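Local atomic coordinates of putative glucoamylase (Bacteroides caccae ATCC 43185, PDB entry 4QT9), a protein that probably hydrolyses glycosidic bonds in carbohydrate chains, as a putative glucoamylase built on an alpha/alpha toroid. Residues W177-G182 with H221-A226; E137-M142 with Y212-A217; C208-I213 with L269-V274; Q254-E257 with F262-Q265. All coordinates share one frame; numbering follows the deposited sequence.

Contacts 1, 2 and 3 gather round one helix of the alpha/alpha toroid, 209-217. Contact 2 packs it on helix 135-152, and contact 3 packs its first turn on the loop 269-274; their centres lie about 9 Å apart and they share Tyr212 and Ile213. Contact 1 joins the link between this helix and helix 225-232 to an earlier loop, about 13 Å from contact 2 between centres; the two touch at Val223 N and Ala215 O (3.0 Å), and their segments alternate along the chain. Contact 4, about 14 Å from contact 3 centre to centre, falls between that contact's segments in the sequence. Contacts 2 and 3 are thus buried, while contact 4 lies at the surface.

Contact 1 (W177-G182 with H221-A226); sequences WYRKGG and HGVPAA
Two connecting loops of the alpha/alpha toroid meet here: a 3-10 turn with its following loop, between helix 157-172 and strand 189-190, and the link that runs from helix 209-217 into helix 225-232. Arg179 bridges them. Its aliphatic part passes Val223 in the opposite direction, with Arg179 CD 3.9 Å from Val223 CG1. A bend at chi3 (64°) then turns the guanidinium so that one face lies against the CG and CD atoms of Pro224. Pro224 CD sits 3.4 Å above that plane, displaced toward the rim, and its nearest guanidinium atom is Arg179 NH1. On the opposite face Gly182 CA stands 3.7 Å above the plane, so the flat group is layered between a proline and a glycine of its own loop. Polar partners hold it: Gln183 O accepts from NE, Asp176 makes a salt bridge to NH1, and Asn184 is a weak acceptor for NH2. An alanine in place of Arg179 is likely to leave Asp176 without this salt-bridge mate and Pro224 facing a gap where the guanidinium lay. No hydrogen bond crosses between 177-182 and 221-226. The chemistry therefore divides: polar bonds to residues close in sequence set the guanidinium's orientation, and its faces do the packing, which implies a join made by shape and dispersion, with part of its charge probably balanced by Asp176.

Contact 2 (E137-M142 with Y212-A217); sequences ETAFLM and YILAAA
Leu214 reaches helix 135-152 through two torsions: chi1 of -67° sets CG anti to its own carbonyl carbon, and chi2 of 172° extends CD1 toward Ala139 and Met142. This one methyl makes the whole contact. Leu214 CD1 lies 3.3 Å from Ala139 O, a close approach of a methyl to a helix carbonyl, and 4.2 Å from Ala139 CB. One turn further on, Met142, present as selenomethionine, offers only the root of its side chain, with Met142 CB 4.0 Å from Leu214 CD1. Its bends at chi2 and chi3 lead the selenium away from Leu214. The methyl thus bears on backbone and beta carbons alone, and the small Ala139 is consistent with the near approach of the backbones: Ala139 CA and Leu214 CA are 6.9 Å apart. Only 106 Å² is buried in all, but each of the three residues is buried in the protein. Neighbouring side chains add to this helix-helix packing inside the alpha/alpha toroid. Trp170 of helix 157-172 packs on both Met142 and Leu214, so three helices converge there, while Met211 touches Ala139 and Ile210 touches Phe140, extending the interface toward the start of helix 209-217.

Contact 3 (C208-I213 with L269-V274); sequences CMIMYI and LGLDPV
Leu271 lays its side chain from the loop 269-274 on helix 209-217. At the root, Leu271 CB meets Ile210 CD1 at 3.7 Å, the two side chains sliding past each other in opposite directions. CG is carried on toward the helix because chi1 is -179°, which puts it opposite the backbone N. From there the CD2 branch does the work at the tip: Leu271 CD2 is 3.6 Å from Ile213 CD1 and 3.7 Å from Met209 CE. Both of these side chains cross Leu271 at about a right angle. Met209, a selenomethionine, bends at chi3 (83°), folding its CE back to the leucine. Leu271 CD2 also lies 4.1 Å from Ile210 CD1, so a single methyl is met by three side-chain ends.

The loop is tied down by polar bonds on its own account. Gln143 of helix 135-152 accepts from Gly270 N and, weakly, from Leu271 N. Beyond the leucine, Val274 N donates to Asp272 OD1 at 3.2 Å, meeting it from above the carboxylate plane, which makes an Asx turn.

Met209, Ile210 and Ile213 present one face of helix 209-217, and Leu271 inserts among them: apolar packing of a connecting loop on a helix within the alpha/alpha toroid.

Contact 4 (Q254-E257 with F262-Q265); sequences QGTE and FWAQ
Trp263, Gln254 and Thr256 bury the most surface here, meeting at the far end of the indole six-membered ring. With chi1 of -75°, Trp263 CG lies anti to the carbonyl carbon and the indole points at 254-257. Gln254 contributes mainly its backbone. Gln254 O approaches the ring edge close to its plane, 3.6 Å from Trp263 CH2. The C-H edge faces this carbonyl, a contact that is probably weakly favourable. The amide end of Gln254 leads away, its NE2 hydrogen-bonded to Gly204 O. The Thr256 side chain comes from the direction opposite to that of Trp263, methyl foremost: Thr256 CG2 lies obliquely to the ring, 4.0 Å from Trp263 CH2, while its OG1 is hydrogen-bonded to Ala258 N. Both segments belong to a surface loop of the alpha/alpha toroid, between strands 247-251 and 276-277, and the indole spans the base of a short excursion in it. Replacing Trp263 by alanine would probably leave Gln254 O and Thr256 CG2 without their ring partner and set this part of the loop freer to move. On the indole's other end, Trp263 CD1 stands 3.4 Å above the Phe262 ring, over its centre. A bound acetate, probably from the crystallisation liquor, rests about 4 Å from the Trp263 side chain.

Contact 1 (W177-G182 with H221-A226)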
# COMPACT_ATOMS: atom_id res chain seq x y z
N TRP A 177 16.88 -10.10 -11.56
CA TRP A 177 17.05 -9.39 -12.83
C TRP A 177 17.14 -7.86 -12.62
O TRP A 177 17.91 -7.20 -13.30
CB TRP A 177 15.88 -9.69 -13.80
CG TRP A 177 15.90 -8.85 -15.04
CD1 TRP A 177 15.25 -7.67 -15.23
CD2 TRP A 177 16.77 -9.02 -16.16
NE1 TRP A 177 15.62 -7.12 -16.44
CE2 TRP A 177 16.53 -7.95 -17.05
CE3 TRP A 177 17.69 -10.02 -16.54
CZ2 TRP A 177 17.17 -7.84 -18.28
CZ3 TRP A 177 18.31 -9.92 -17.77
CH2 TRP A 177 18.07 -8.83 -18.62
N TYR A 178 16.34 -7.32 -11.71
CA TYR A 178 16.22 -5.90 -11.44
C TYR A 178 17.43 -5.33 -10.67
O TYR A 178 17.43 -4.16 -10.33
CB TYR A 178 14.88 -5.63 -10.75
CG TYR A 178 13.72 -5.73 -11.73
CD1 TYR A 178 13.24 -6.97 -12.15
CD2 TYR A 178 13.12 -4.59 -12.25
CE1 TYR A 178 12.23 -7.07 -13.11
CE2 TYR A 178 12.09 -4.68 -13.19
CZ TYR A 178 11.68 -5.93 -13.65
OH TYR A 178 10.67 -6.04 -14.57
N ARG A 179 18.51 -6.13 -10.50
CA ARG A 179 19.77 -5.66 -9.94
C ARG A 179 20.62 -5.09 -11.08
O ARG A 179 21.76 -4.69 -10.83
CB ARG A 179 20.53 -6.80 -9.24
CG ARG A 179 19.91 -7.37 -7.98
CD ARG A 179 20.67 -8.64 -7.59
NE ARG A 179 22.07 -8.37 -7.24
CZ ARG A 179 23.02 -9.29 -7.20
NH1 ARG A 179 22.75 -10.55 -7.51
NH2 ARG A 179 24.26 -8.95 -6.85
N LYS A 180 20.11 -5.15 -12.35
CA LYS A 180 20.77 -4.62 -13.56
C LYS A 180 22.19 -5.21 -13.71
O LYS A 180 23.18 -4.50 -13.54
CB LYS A 180 20.79 -3.07 -13.52
CG LYS A 180 21.34 -2.39 -14.76
CD LYS A 180 21.34 -0.86 -14.60
CE LYS A 180 22.17 -0.22 -15.68
NZ LYS A 180 22.07 1.26 -15.62
N GLY A 181 22.26 -6.51 -13.96
CA GLY A 181 23.54 -7.20 -14.13
C GLY A 181 24.37 -7.41 -12.87
O GLY A 181 25.60 -7.45 -12.95
N GLY A 182 23.72 -7.63 -11.72
CA GLY A 182 24.42 -7.96 -10.48
C GLY A 182 24.86 -6.82 -9.57
O GLY A 182 25.73 -7.02 -8.72
N HIS A 221 14.47 -16.66 -7.31
CA HIS A 221 15.28 -15.57 -7.83
C HIS A 221 15.61 -14.56 -6.75
O HIS A 221 15.59 -13.35 -6.99
CB HIS A 221 14.56 -14.90 -9.02
CG HIS A 221 14.23 -15.85 -10.14
ND1 HIS A 221 15.20 -16.29 -11.02
CD2 HIS A 221 13.03 -16.37 -10.51
CE1 HIS A 221 14.57 -17.10 -11.86
NE2 HIS A 221 13.27 -17.18 -11.59
N GLY A 222 15.89 -15.08 -5.56
CA GLY A 222 16.25 -14.29 -4.38
C GLY A 222 17.55 -13.52 -4.56
O GLY A 222 18.44 -13.96 -5.30
N VAL A 223 17.66 -12.36 -3.92
CA VAL A 223 18.85 -11.55 -4.06
C VAL A 223 19.79 -11.74 -2.85
O VAL A 223 19.32 -12.06 -1.75
CB VAL A 223 18.49 -10.05 -4.26
CG1 VAL A 223 17.61 -9.86 -5.48
CG2 VAL A 223 17.85 -9.45 -3.01
N PRO A 224 21.12 -11.50 -3.03
CA PRO A 224 22.05 -11.54 -1.86
C PRO A 224 21.68 -10.49 -0.81
O PRO A 224 21.11 -9.47 -1.17
CB PRO A 224 23.41 -11.21 -2.47
CG PRO A 224 23.26 -11.29 -3.93
CD PRO A 224 21.83 -11.12 -4.27
N ALA A 225 22.07 -10.70 0.48
CA ALA A 225 21.80 -9.73 1.55
C ALA A 225 22.48 -8.39 1.27
O ALA A 225 21.94 -7.36 1.66
CB ALA A 225 22.25 -10.25 2.89
N ALA A 226 23.61 -8.41 0.53
CA ALA A 226 24.36 -7.19 0.16
C ALA A 226 23.47 -6.19 -0.59
O ALA A 226 23.65 -4.98 -0.46
CB ALA A 226 25.58 -7.55 -0.68

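Contact 2 (E137-M142 with Y212-A217)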
# COMPACT_ATOMS: atom_id res chain seq x y z
N GLU A 137 5.56 -1.82 -7.43
CA GLU A 137 4.17 -2.21 -7.61
C GLU A 137 4.02 -3.74 -7.56
O GLU A 137 3.06 -4.25 -6.98
CB GLU A 137 3.67 -1.64 -8.94
CG GLU A 137 3.36 -0.16 -8.84
CD GLU A 137 1.96 0.12 -8.32
OE1 GLU A 137 0.98 -0.07 -9.09
OE2 GLU A 137 1.84 0.49 -7.13
N THR A 138 5.01 -4.47 -8.10
CA THR A 138 5.04 -5.94 -8.06
C THR A 138 5.11 -6.43 -6.59
O THR A 138 4.41 -7.37 -6.20
CB THR A 138 6.22 -6.47 -8.88
OG1 THR A 138 6.03 -6.08 -10.24
CG2 THR A 138 6.36 -8.00 -8.81
N ALA A 139 5.91 -5.73 -5.77
CA ALA A 139 6.10 -6.07 -4.36
C ALA A 139 4.78 -5.91 -3.57
O ALA A 139 4.45 -6.79 -2.78
CB ALA A 139 7.18 -5.21 -3.78
N PHE A 140 4.03 -4.81 -3.80
CA PHE A 140 2.73 -4.56 -3.18
C PHE A 140 1.70 -5.60 -3.63
O PHE A 140 0.92 -6.06 -2.82
CB PHE A 140 2.23 -3.12 -3.46
CG PHE A 140 3.13 -2.06 -2.84
CD1 PHE A 140 3.69 -2.24 -1.58
CD2 PHE A 140 3.42 -0.89 -3.53
CE1 PHE A 140 4.54 -1.29 -1.03
CE2 PHE A 140 4.26 0.08 -2.96
CZ PHE A 140 4.82 -0.13 -1.72
N LEU A 141 1.75 -6.04 -4.86
CA LEU A 141 0.85 -7.11 -5.32
C LEU A 141 1.21 -8.44 -4.65
O LEU A 141 0.32 -9.17 -4.20
CB LEU A 141 0.91 -7.24 -6.85
CG LEU A 141 0.07 -8.34 -7.54
CD1 LEU A 141 -1.47 -8.16 -7.31
CD2 LEU A 141 0.29 -8.31 -9.03
N MSE A 142 2.53 -8.75 -4.59
CA MSE A 142 2.99 -10.02 -4.02
C MSE A 142 2.74 -10.08 -2.52
O MSE A 142 2.37 -11.14 -2.03
CB MSE A 142 4.47 -10.28 -4.33
CG MSE A 142 4.73 -10.65 -5.77
SE MSE A 142 3.84 -12.30 -6.26
CE MSE A 142 3.65 -13.24 -4.56
N TYR A 212 12.47 -5.02 -0.97
CA TYR A 212 13.75 -5.65 -0.61
C TYR A 212 13.53 -6.89 0.24
O TYR A 212 14.30 -7.84 0.11
CB TYR A 212 14.64 -4.66 0.17
CG TYR A 212 15.43 -3.74 -0.73
CD1 TYR A 212 16.67 -4.12 -1.22
CD2 TYR A 212 14.92 -2.51 -1.12
CE1 TYR A 212 17.38 -3.30 -2.10
CE2 TYR A 212 15.61 -1.69 -2.02
CZ TYR A 212 16.83 -2.09 -2.51
OH TYR A 212 17.55 -1.28 -3.35
N ILE A 213 12.53 -6.90 1.16
CA ILE A 213 12.27 -8.10 2.00
C ILE A 213 11.81 -9.27 1.08
O ILE A 213 12.36 -10.36 1.20
CB ILE A 213 11.28 -7.81 3.16
CG1 ILE A 213 12.00 -6.96 4.27
CG2 ILE A 213 10.69 -9.11 3.76
CD1 ILE A 213 11.11 -6.07 4.98
N LEU A 214 10.87 -9.02 0.15
CA LEU A 214 10.39 -10.06 -0.80
C LEU A 214 11.48 -10.46 -1.80
O LEU A 214 11.59 -11.64 -2.13
CB LEU A 214 9.15 -9.56 -1.54
CG LEU A 214 7.91 -9.38 -0.67
CD1 LEU A 214 6.81 -8.73 -1.45
CD2 LEU A 214 7.46 -10.72 -0.05
N ALA A 215 12.35 -9.52 -2.22
CA ALA A 215 13.48 -9.82 -3.09
C ALA A 215 14.41 -10.82 -2.42
O ALA A 215 14.84 -11.75 -3.08
CB ALA A 215 14.24 -8.56 -3.44
N ALA A 216 14.64 -10.69 -1.11
CA ALA A 216 15.47 -11.58 -0.32
C ALA A 216 14.77 -12.90 0.01
O ALA A 216 15.43 -13.89 0.24
CB ALA A 216 15.88 -10.89 0.98
N ALA A 217 13.43 -12.89 0.06
CA ALA A 217 12.58 -14.04 0.38
C ALA A 217 12.37 -15.02 -0.79
O ALA A 217 11.99 -16.17 -0.55
CB ALA A 217 11.21 -13.54 0.85

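Contact 3 (C208-I213 with L269-V274)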
# COMPACT_ATOMS: atom_id res chain seq x y z
N CYS A 208 9.11 1.73 -0.10
CA CYS A 208 9.51 0.50 -0.82
C CYS A 208 10.23 -0.59 -0.01
O CYS A 208 10.73 -1.50 -0.65
CB CYS A 208 10.33 0.86 -2.05
SG CYS A 208 9.59 2.17 -3.07
N MSE A 209 10.28 -0.56 1.35
CA MSE A 209 11.04 -1.56 2.10
C MSE A 209 10.63 -3.03 1.81
O MSE A 209 11.52 -3.86 1.61
CB MSE A 209 11.01 -1.31 3.62
CG MSE A 209 12.01 -2.19 4.40
SE MSE A 209 12.18 -1.57 6.24
CE MSE A 209 10.68 -2.45 7.00
N ILE A 210 9.31 -3.35 1.76
CA ILE A 210 8.79 -4.70 1.52
C ILE A 210 9.33 -5.28 0.18
O ILE A 210 9.44 -6.50 0.03
CB ILE A 210 7.22 -4.74 1.62
CG1 ILE A 210 6.65 -6.16 1.88
CG2 ILE A 210 6.51 -4.10 0.41
CD1 ILE A 210 7.20 -6.88 3.19
N MSE A 211 9.67 -4.41 -0.78
CA MSE A 211 10.23 -4.87 -2.06
C MSE A 211 11.61 -5.58 -1.84
O MSE A 211 11.86 -6.61 -2.45
CB MSE A 211 10.35 -3.70 -3.05
CG MSE A 211 10.84 -4.12 -4.42
SE MSE A 211 11.58 -2.59 -5.35
CE MSE A 211 12.73 -1.92 -4.00
N TYR A 212 12.47 -5.02 -0.97
CA TYR A 212 13.75 -5.65 -0.61
C TYR A 212 13.53 -6.89 0.24
O TYR A 212 14.30 -7.84 0.11
CB TYR A 212 14.64 -4.66 0.17
CG TYR A 212 15.43 -3.74 -0.73
CD1 TYR A 212 16.67 -4.12 -1.22
CD2 TYR A 212 14.92 -2.51 -1.12
CE1 TYR A 212 17.38 -3.30 -2.10
CE2 TYR A 212 15.61 -1.69 -2.02
CZ TYR A 212 16.83 -2.09 -2.51
OH TYR A 212 17.55 -1.28 -3.35
N ILE A 213 12.53 -6.90 1.16
CA ILE A 213 12.27 -8.10 2.00
C ILE A 213 11.81 -9.27 1.08
O ILE A 213 12.36 -10.36 1.20
CB ILE A 213 11.28 -7.81 3.16
CG1 ILE A 213 12.00 -6.96 4.27
CG2 ILE A 213 10.69 -9.11 3.76
CD1 ILE A 213 11.11 -6.07 4.98
N LEU A 269 1.40 -3.56 5.66
CA LEU A 269 0.06 -4.16 5.54
C LEU A 269 0.12 -5.65 5.86
O LEU A 269 -0.76 -6.18 6.56
CB LEU A 269 -0.56 -3.92 4.17
CG LEU A 269 -0.75 -2.48 3.70
CD1 LEU A 269 -1.46 -2.49 2.37
CD2 LEU A 269 -1.60 -1.69 4.64
N GLY A 270 1.19 -6.30 5.40
CA GLY A 270 1.45 -7.71 5.64
C GLY A 270 2.59 -7.86 6.63
O GLY A 270 2.52 -8.66 7.57
N LEU A 271 3.66 -7.09 6.40
CA LEU A 271 4.82 -7.06 7.29
C LEU A 271 4.39 -6.45 8.64
O LEU A 271 4.03 -5.29 8.70
CB LEU A 271 5.96 -6.26 6.63
CG LEU A 271 7.27 -6.15 7.42
CD1 LEU A 271 7.99 -7.48 7.49
CD2 LEU A 271 8.18 -5.12 6.81
N ASP A 272 4.34 -7.27 9.70
CA ASP A 272 3.90 -6.84 11.03
C ASP A 272 4.96 -5.89 11.67
O ASP A 272 6.07 -6.34 11.97
CB ASP A 272 3.65 -8.10 11.89
CG ASP A 272 3.01 -7.90 13.25
OD1 ASP A 272 2.85 -6.73 13.67
OD2 ASP A 272 2.72 -8.92 13.92
N PRO A 273 4.64 -4.58 11.91
CA PRO A 273 5.67 -3.70 12.51
C PRO A 273 5.86 -3.92 14.00
O PRO A 273 6.91 -3.51 14.53
CB PRO A 273 5.15 -2.28 12.25
CG PRO A 273 3.67 -2.43 12.07
CD PRO A 273 3.39 -3.86 11.60
N VAL A 274 4.88 -4.54 14.69
CA VAL A 274 4.95 -4.71 16.15
C VAL A 274 6.16 -5.62 16.54
O VAL A 274 6.25 -6.77 16.13
CB VAL A 274 3.61 -5.19 16.77
CG1 VAL A 274 3.74 -5.33 18.30
CG2 VAL A 274 2.46 -4.24 16.40

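Contact 4 (Q254-E257 with F262-Q265)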
# COMPACT_ATOMS: atom_id res chain seq x y z
N GLN A 254 13.93 9.88 2.19
CA GLN A 254 14.43 10.31 0.89
C GLN A 254 13.90 11.66 0.44
O GLN A 254 12.72 11.79 0.15
CB GLN A 254 14.11 9.24 -0.17
CG GLN A 254 15.06 8.06 -0.08
CD GLN A 254 16.45 8.39 -0.51
OE1 GLN A 254 16.66 9.15 -1.46
NE2 GLN A 254 17.45 7.80 0.13
N GLY A 255 14.79 12.66 0.37
CA GLY A 255 14.46 14.01 -0.09
C GLY A 255 13.50 14.82 0.76
O GLY A 255 12.88 15.76 0.26
N THR A 256 13.39 14.49 2.07
CA THR A 256 12.48 15.14 3.01
C THR A 256 12.88 14.88 4.47
O THR A 256 13.65 13.94 4.75
CB THR A 256 11.03 14.70 2.73
OG1 THR A 256 10.15 15.37 3.63
CG2 THR A 256 10.83 13.18 2.81
N GLU A 257 12.40 15.74 5.42
CA GLU A 257 12.64 15.54 6.84
C GLU A 257 11.62 14.50 7.37
O GLU A 257 11.88 13.82 8.35
CB GLU A 257 12.52 16.86 7.65
CG GLU A 257 13.73 17.78 7.64
CD GLU A 257 13.82 18.73 8.83
OE1 GLU A 257 13.26 19.85 8.77
OE2 GLU A 257 14.34 18.29 9.88
N PHE A 262 1.71 7.68 3.87
CA PHE A 262 1.60 6.33 3.27
C PHE A 262 2.93 5.53 3.37
O PHE A 262 2.90 4.31 3.33
CB PHE A 262 1.08 6.35 1.83
CG PHE A 262 2.06 6.70 0.74
CD1 PHE A 262 2.27 8.02 0.36
CD2 PHE A 262 2.77 5.70 0.07
CE1 PHE A 262 3.15 8.33 -0.69
CE2 PHE A 262 3.64 6.01 -0.97
CZ PHE A 262 3.84 7.31 -1.33
N TRP A 263 4.07 6.24 3.55
CA TRP A 263 5.40 5.61 3.69
C TRP A 263 5.49 4.76 4.96
O TRP A 263 6.32 3.88 5.04
CB TRP A 263 6.49 6.66 3.73
CG TRP A 263 6.84 7.30 2.41
CD1 TRP A 263 6.06 7.37 1.30
CD2 TRP A 263 8.00 8.09 2.15
NE1 TRP A 263 6.67 8.14 0.34
CE2 TRP A 263 7.89 8.56 0.82
CE3 TRP A 263 9.15 8.42 2.89
CZ2 TRP A 263 8.89 9.33 0.21
CZ3 TRP A 263 10.12 9.21 2.30
CH2 TRP A 263 9.98 9.68 0.99
N ALA A 264 4.62 5.02 5.96
CA ALA A 264 4.53 4.29 7.22
C ALA A 264 3.52 3.14 7.15
O ALA A 264 3.38 2.38 8.12
CB ALA A 264 4.12 5.27 8.33
N GLN A 265 2.82 2.98 6.00
CA GLN A 265 1.71 2.05 5.86
C GLN A 265 1.86 0.95 4.83
O GLN A 265 1.54 -0.18 5.17
CB GLN A 265 0.40 2.83 5.54
CG GLN A 265 0.10 3.87 6.67
CD GLN A 265 -0.75 5.06 6.28
OE1 GLN A 265 -1.04 5.32 5.11
NE2 GLN A 265 -1.18 5.81 7.30